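Local structure of UDP-N-acetylglucosamine pyrophosphorylase (3OC9) at residues E29-Q33 / G34-L38; L170-M173 / N174-G177; S267-F270 / L271-A275. The protein probably catalyses the uridylyl transfer from UTP to N-acetyl-alpha-D-glucosamine 1-phosphate that yields UDP-N-acetylglucosamine and diphosphate. All coordinates share one frame; numbering follows the deposited sequence. Where two conformers were deposited one is given.

Contacts 1 and 2 each close a helix with a Schellman motif, and contact 3 opens one with a serine N-cap. Contact 1 leads from helix 21-32 into strand 36-41; contact 2 ends helix 169-176 just before strand 180-184, which pairs in parallel with strand 36-41. Their centres lie about 13 Å apart, and Lys35 CG packs 3.6 Å from Gly177 O. The centre of contact 3 is about 12 Å from that of contact 2, to which a probable hydrogen bond of 2.9 Å ties it, Asn174 ND2 to Glu272 OE2. Contacts 1 and 3 do not touch: centres about 17 Å apart, nearest atoms about 6 Å. A sulfate, probably from the crystallisation liquor, lies about 3 Å from the Gln33 side chain.

Contact 1. Residues E29-Q33 / G34-L38; sequences ELISQ and GKTAL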
# COMPACT_ATOMS: atom_id res chain seq x y z
N GLU A 29 9.91 19.10 -6.04
CA GLU A 29 9.37 20.17 -6.90
C GLU A 29 7.92 19.90 -7.33
O GLU A 29 7.05 20.78 -7.23
CB GLU A 29 10.27 20.40 -8.13
CG GLU A 29 9.74 21.46 -9.13
CD GLU A 29 9.82 22.89 -8.60
OE1 GLU A 29 10.66 23.16 -7.72
OE2 GLU A 29 9.04 23.74 -9.08
N LEU A 30 7.66 18.69 -7.82
CA LEU A 30 6.30 18.30 -8.23
C LEU A 30 5.28 18.30 -7.07
O LEU A 30 4.13 18.75 -7.25
CB LEU A 30 6.33 16.95 -9.00
CG LEU A 30 7.01 17.03 -10.38
CD1 LEU A 30 7.38 15.66 -10.97
CD2 LEU A 30 6.17 17.83 -11.39
N ILE A 31 5.69 17.81 -5.89
CA ILE A 31 4.85 17.86 -4.68
C ILE A 31 4.52 19.34 -4.33
O ILE A 31 3.36 19.68 -4.09
CB ILE A 31 5.51 17.16 -3.45
CG1 ILE A 31 5.57 15.62 -3.64
CG2 ILE A 31 4.77 17.51 -2.13
CD1 ILE A 31 6.58 14.92 -2.70
N SER A 32 5.55 20.20 -4.36
CA SER A 32 5.38 21.65 -4.06
C SER A 32 4.41 22.40 -5.01
O SER A 32 3.77 23.38 -4.59
CB SER A 32 6.75 22.37 -4.00
OG SER A 32 7.19 22.74 -5.31
N GLN A 33 4.31 21.94 -6.26
CA GLN A 33 3.42 22.52 -7.29
C GLN A 33 1.97 22.01 -7.24
O GLN A 33 1.14 22.41 -8.07
CB GLN A 33 4.01 22.30 -8.70
CG GLN A 33 5.28 23.12 -9.00
CD GLN A 33 6.06 22.62 -10.23
OE1 GLN A 33 5.78 21.55 -10.78
NE2 GLN A 33 7.05 23.40 -10.66
N GLY A 34 1.67 21.16 -6.26
CA GLY A 34 0.34 20.54 -6.12
C GLY A 34 0.02 19.49 -7.19
O GLY A 34 -1.15 19.30 -7.57
N LYS A 35 1.05 18.79 -7.67
CA LYS A 35 0.87 17.84 -8.78
C LYS A 35 0.83 16.36 -8.36
O LYS A 35 0.89 15.49 -9.23
CB LYS A 35 1.93 18.07 -9.87
CG LYS A 35 1.85 19.47 -10.55
CD LYS A 35 2.90 19.62 -11.64
CE LYS A 35 2.79 20.96 -12.37
NZ LYS A 35 3.57 20.95 -13.65
N THR A 36 0.70 16.07 -7.05
CA THR A 36 0.74 14.67 -6.53
C THR A 36 -0.44 14.31 -5.60
O THR A 36 -1.05 15.20 -4.99
CB THR A 36 2.08 14.33 -5.77
OG1 THR A 36 2.13 15.00 -4.49
CG2 THR A 36 3.32 14.68 -6.62
N ALA A 37 -0.73 13.01 -5.46
CA ALA A 37 -1.78 12.49 -4.55
C ALA A 37 -1.48 11.09 -4.01
O ALA A 37 -0.67 10.35 -4.63
CB ALA A 37 -3.17 12.47 -5.28
N LEU A 38 -2.13 10.73 -2.90
CA LEU A 38 -2.08 9.36 -2.31
C LEU A 38 -3.45 8.65 -2.47
O LEU A 38 -4.49 9.30 -2.30
CB LEU A 38 -1.73 9.43 -0.80
CG LEU A 38 -1.55 8.08 -0.07
CD1 LEU A 38 -0.28 7.33 -0.59
CD2 LEU A 38 -1.45 8.18 1.49
O HOH W 1 1.26 17.77 -4.37
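Leu30 and Ile31 offer their carbonyls to the turn that follows them, and the chain closes there in a Schellman motif. Gly34 leaves the helix with a positive phi of 71°, a value that favours glycine. Lys35 N donates to Leu30 O at 3.1 Å, and Gly34 N donates to Ile31 O at 3.1 Å, this second donor standing well above the carbonyl plane. A water carries the link one residue further: it donates to Ile31 O and accepts from Thr36 N, so the first amide of the strand is bridged to the helix end. One turn back, Glu29 O takes both Gln33 N and Ser32 OG from the same face.

The side chains continue the wrap. The extended chain of Lys35 slants across Leu30, its CD 3.7 Å from Leu30 CD2, and passes Gln33, whose OE1 lies 3.4 Å from Lys35 CE. On Thr36, a chi1 of 72° sets OG1 between N and the carbonyl carbon, where it meets Ile31 CG1 at 3.6 Å; CG2 of the same threonine rests against that atom as well.

Buried Ile31 packs on Ala83 of helix 68-87, while Leu30 and Thr36 share Ile199 of helix 196-204. Beyond the turn, the backbone of Lys35 and Ala37 bonds to Tyr180, which places strand 36-41 beside strand 180-184.

Contact 2. Residues L170-M173 / N174-G177; sequences LEFM and NEKG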
# COMPACT_ATOMS: atom_id res chain seq x y z
N LEU A 170 -11.60 11.84 -10.92
CA LEU A 170 -10.77 12.16 -12.09
C LEU A 170 -10.98 13.62 -12.56
O LEU A 170 -10.01 14.31 -12.91
CB LEU A 170 -10.94 11.14 -13.24
CG LEU A 170 -10.71 9.65 -12.92
CD1 LEU A 170 -10.84 8.79 -14.18
CD2 LEU A 170 -9.35 9.41 -12.26
N GLU A 171 -12.23 14.09 -12.54
CA GLU A 171 -12.53 15.50 -12.84
C GLU A 171 -11.83 16.45 -11.83
O GLU A 171 -11.25 17.46 -12.24
CB GLU A 171 -14.05 15.76 -12.87
CG GLU A 171 -14.72 15.25 -14.15
CD GLU A 171 -16.18 15.65 -14.29
OE1 GLU A 171 -16.66 16.52 -13.53
OE2 GLU A 171 -16.85 15.10 -15.19
N PHE A 172 -11.88 16.09 -10.54
CA PHE A 172 -11.23 16.87 -9.45
C PHE A 172 -9.70 16.91 -9.64
O PHE A 172 -9.07 17.98 -9.48
CB PHE A 172 -11.61 16.27 -8.08
CG PHE A 172 -11.04 17.01 -6.88
CD1 PHE A 172 -11.67 18.15 -6.39
CD2 PHE A 172 -9.92 16.51 -6.20
CE1 PHE A 172 -11.17 18.83 -5.26
CE2 PHE A 172 -9.41 17.17 -5.06
CZ PHE A 172 -10.03 18.34 -4.59
N MET A 173 -9.09 15.77 -9.99
CA MET A 173 -7.64 15.76 -10.29
C MET A 173 -7.24 16.76 -11.41
O MET A 173 -6.26 17.50 -11.26
CB MET A 173 -7.12 14.34 -10.61
CG MET A 173 -7.09 13.37 -9.41
SD MET A 173 -6.71 11.67 -9.99
CE MET A 173 -6.41 10.81 -8.43
N ASN A 174 -7.99 16.78 -12.51
CA ASN A 174 -7.71 17.72 -13.61
C ASN A 174 -7.86 19.19 -13.16
O ASN A 174 -7.03 20.03 -13.51
CB ASN A 174 -8.56 17.40 -14.87
CG ASN A 174 -8.13 16.08 -15.55
OD1 ASN A 174 -6.95 15.74 -15.60
ND2 ASN A 174 -9.11 15.35 -16.08
N GLU A 175 -8.90 19.48 -12.38
CA GLU A 175 -9.13 20.84 -11.83
C GLU A 175 -7.95 21.34 -10.97
O GLU A 175 -7.52 22.51 -11.08
CB GLU A 175 -10.43 20.83 -11.03
CG GLU A 175 -10.73 22.07 -10.18
CD GLU A 175 -12.03 21.96 -9.38
OE1 GLU A 175 -12.70 20.89 -9.42
OE2 GLU A 175 -12.39 22.95 -8.70
N LYS A 176 -7.41 20.44 -10.13
CA LYS A 176 -6.30 20.74 -9.20
C LYS A 176 -4.89 20.66 -9.82
O LYS A 176 -3.91 21.08 -9.18
CB LYS A 176 -6.38 19.82 -7.97
CG LYS A 176 -7.64 19.97 -7.11
CD LYS A 176 -7.56 21.21 -6.23
CE LYS A 176 -8.92 21.58 -5.66
NZ LYS A 176 -8.83 22.82 -4.84
N GLY A 177 -4.78 20.13 -11.03
CA GLY A 177 -3.47 19.94 -11.70
C GLY A 177 -2.68 18.70 -11.26
O GLY A 177 -1.47 18.60 -11.50
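The ring of Phe172 carries Lys176 CG over one face, one helical turn further along the chain. Lys176 CG stands 4.0 Å from the ring centroid and only 16° off the ring normal, a CH-pi contact displaced somewhat toward the rim. Farther along the lysine, CE passes outside the rim, 3.6 Å from Phe172 CE1 and equally near CZ. Glu175 OE1 approaches the same ring obliquely, 4.2 Å from Phe172 CD1. Outside the segment, His95 meets the phenylalanine edge-to-face and the ring of His126 also meets it.

Two torsions bring ring and lysine together. Phe172 has CG opposite its backbone N (chi1 -178°), and the Lys176 chain bends at chi2 (-77°), which turns the chain beyond CG so that CE passes the CE1-CZ side of the ring.

Beneath them runs ordinary helical bonding: Asn174 N to Leu170 O, Glu175 N to Glu171 O, and Lys176 N to Phe172 O at 3.0 Å. Gly177 then departs with positive phi in a Schellman motif that ends helix 169-176. Buried Met173 packs on Phe97 of strand 95-100, which Phe172 also touches, so this side of the helix lies against the sheet. The side-chain amide of Asn174 has its partner in Glu272 of helix 268-274.

Chemically, what meets the ring face is an aliphatic carbon and not the ammonium group: the contact is a CH-pi one, not cation-pi, so it should rest largely on dispersion, with the lysine bent just beyond the carbon that makes it.

Contact 3. Residues S267-F270 / L271-A275; sequences STSF and LEKAA
Leu271 N donates to Ser267 O at 3.1 Å in the first turn of helix 268-274, an N-capped helix that starts at the end of strand 263-267. The cap is Ser267 itself: a chi1 of 74° brings its OG to accept from Phe270 N at 3.2 Å, which occupies an amide of the first turn.

Further backbone bonds follow in the i to i+4 pattern. Glu272 N reaches Thr268 O, and Ala274 N meets Phe270 O at 2.9 Å.

Apolar contact within the helix is light: Phe270 CE1 lies 4.3 Å from Ala274 CB. The buried side instead packs outward, with Leu271 and Ala274 both on Phe161 of helix 160-166 and Phe270 on Leu318 and Ala319.

Polar ends are held by neighbours. Thr268 OG1 is hydrogen-bonded to Ile178 O, and Glu272 has its partner in helix 169-176, so this helix is joined both to that one and to the turn after it.

On the exposed side, Lys273 runs back along the preceding turn and bends at its last torsion (chi4 58°). One water accepts from its NZ at 2.8 Å; another accepts from the same NZ and bridges it to Ser269 O, to which it donates at 2.9 Å.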
# COMPACT_ATOMS: atom_id res chain seq x y z
N SER A 267 0.05 7.72 -13.86
CA SER A 267 -0.24 9.06 -14.44
C SER A 267 -1.76 9.26 -14.51
O SER A 267 -2.50 8.28 -14.62
CB SER A 267 0.44 9.25 -15.82
OG SER A 267 -0.23 8.49 -16.85
N THR A 268 -2.23 10.52 -14.44
CA THR A 268 -3.68 10.82 -14.47
C THR A 268 -4.28 10.40 -15.83
O THR A 268 -5.40 9.84 -15.88
CB THR A 268 -3.95 12.33 -14.11
OG1 THR A 268 -3.45 12.59 -12.79
CG2 THR A 268 -5.44 12.65 -14.16
N SER A 269 -3.53 10.62 -16.91
CA SER A 269 -3.96 10.18 -18.25
C SER A 269 -4.15 8.66 -18.30
O SER A 269 -5.11 8.17 -18.94
CB SER A 269 -2.95 10.64 -19.31
OG SER A 269 -3.37 10.24 -20.61
N PHE A 270 -3.27 7.91 -17.62
CA PHE A 270 -3.44 6.44 -17.58
C PHE A 270 -4.70 6.03 -16.78
O PHE A 270 -5.45 5.14 -17.22
CB PHE A 270 -2.18 5.66 -17.10
CG PHE A 270 -2.39 4.15 -17.08
CD1 PHE A 270 -2.70 3.49 -15.90
CD2 PHE A 270 -2.37 3.41 -18.28
CE1 PHE A 270 -2.97 2.10 -15.90
CE2 PHE A 270 -2.63 2.02 -18.29
CZ PHE A 270 -2.91 1.36 -17.10
N LEU A 271 -4.94 6.67 -15.63
CA LEU A 271 -6.16 6.41 -14.84
C LEU A 271 -7.44 6.66 -15.67
O LEU A 271 -8.42 5.93 -15.54
CB LEU A 271 -6.18 7.25 -13.53
CG LEU A 271 -5.12 6.92 -12.45
CD1 LEU A 271 -5.22 7.91 -11.30
CD2 LEU A 271 -5.23 5.47 -11.94
N GLU A 272 -7.41 7.68 -16.53
CA GLU A 272 -8.55 7.93 -17.45
C GLU A 272 -8.80 6.76 -18.42
O GLU A 272 -9.98 6.37 -18.63
CB GLU A 272 -8.40 9.29 -18.18
CG GLU A 272 -8.52 10.49 -17.22
CD GLU A 272 -8.15 11.85 -17.82
OE1 GLU A 272 -7.13 11.95 -18.56
OE2 GLU A 272 -8.87 12.83 -17.54
N LYS A 273 -7.72 6.18 -18.97
CA LYS A 273 -7.84 4.96 -19.82
C LYS A 273 -8.32 3.75 -19.04
O LYS A 273 -9.21 3.01 -19.51
CB LYS A 273 -6.51 4.62 -20.52
CG LYS A 273 -5.95 5.68 -21.43
CD LYS A 273 -4.70 5.16 -22.19
CE LYS A 273 -4.24 6.15 -23.28
NZ LYS A 273 -3.92 7.52 -22.74
N ALA A 274 -7.77 3.54 -17.84
CA ALA A 274 -8.11 2.39 -17.01
C ALA A 274 -9.59 2.33 -16.62
O ALA A 274 -10.17 1.22 -16.51
CB ALA A 274 -7.22 2.37 -15.74
N ALA A 275 -10.21 3.49 -16.43
CA ALA A 275 -11.63 3.57 -16.04
C ALA A 275 -12.59 2.98 -17.08
O ALA A 275 -13.70 2.58 -16.72
CB ALA A 275 -12.03 5.03 -15.69
O HOH W 2 -1.90 7.21 -20.78
O HOH W 3 -6.17 9.16 -21.43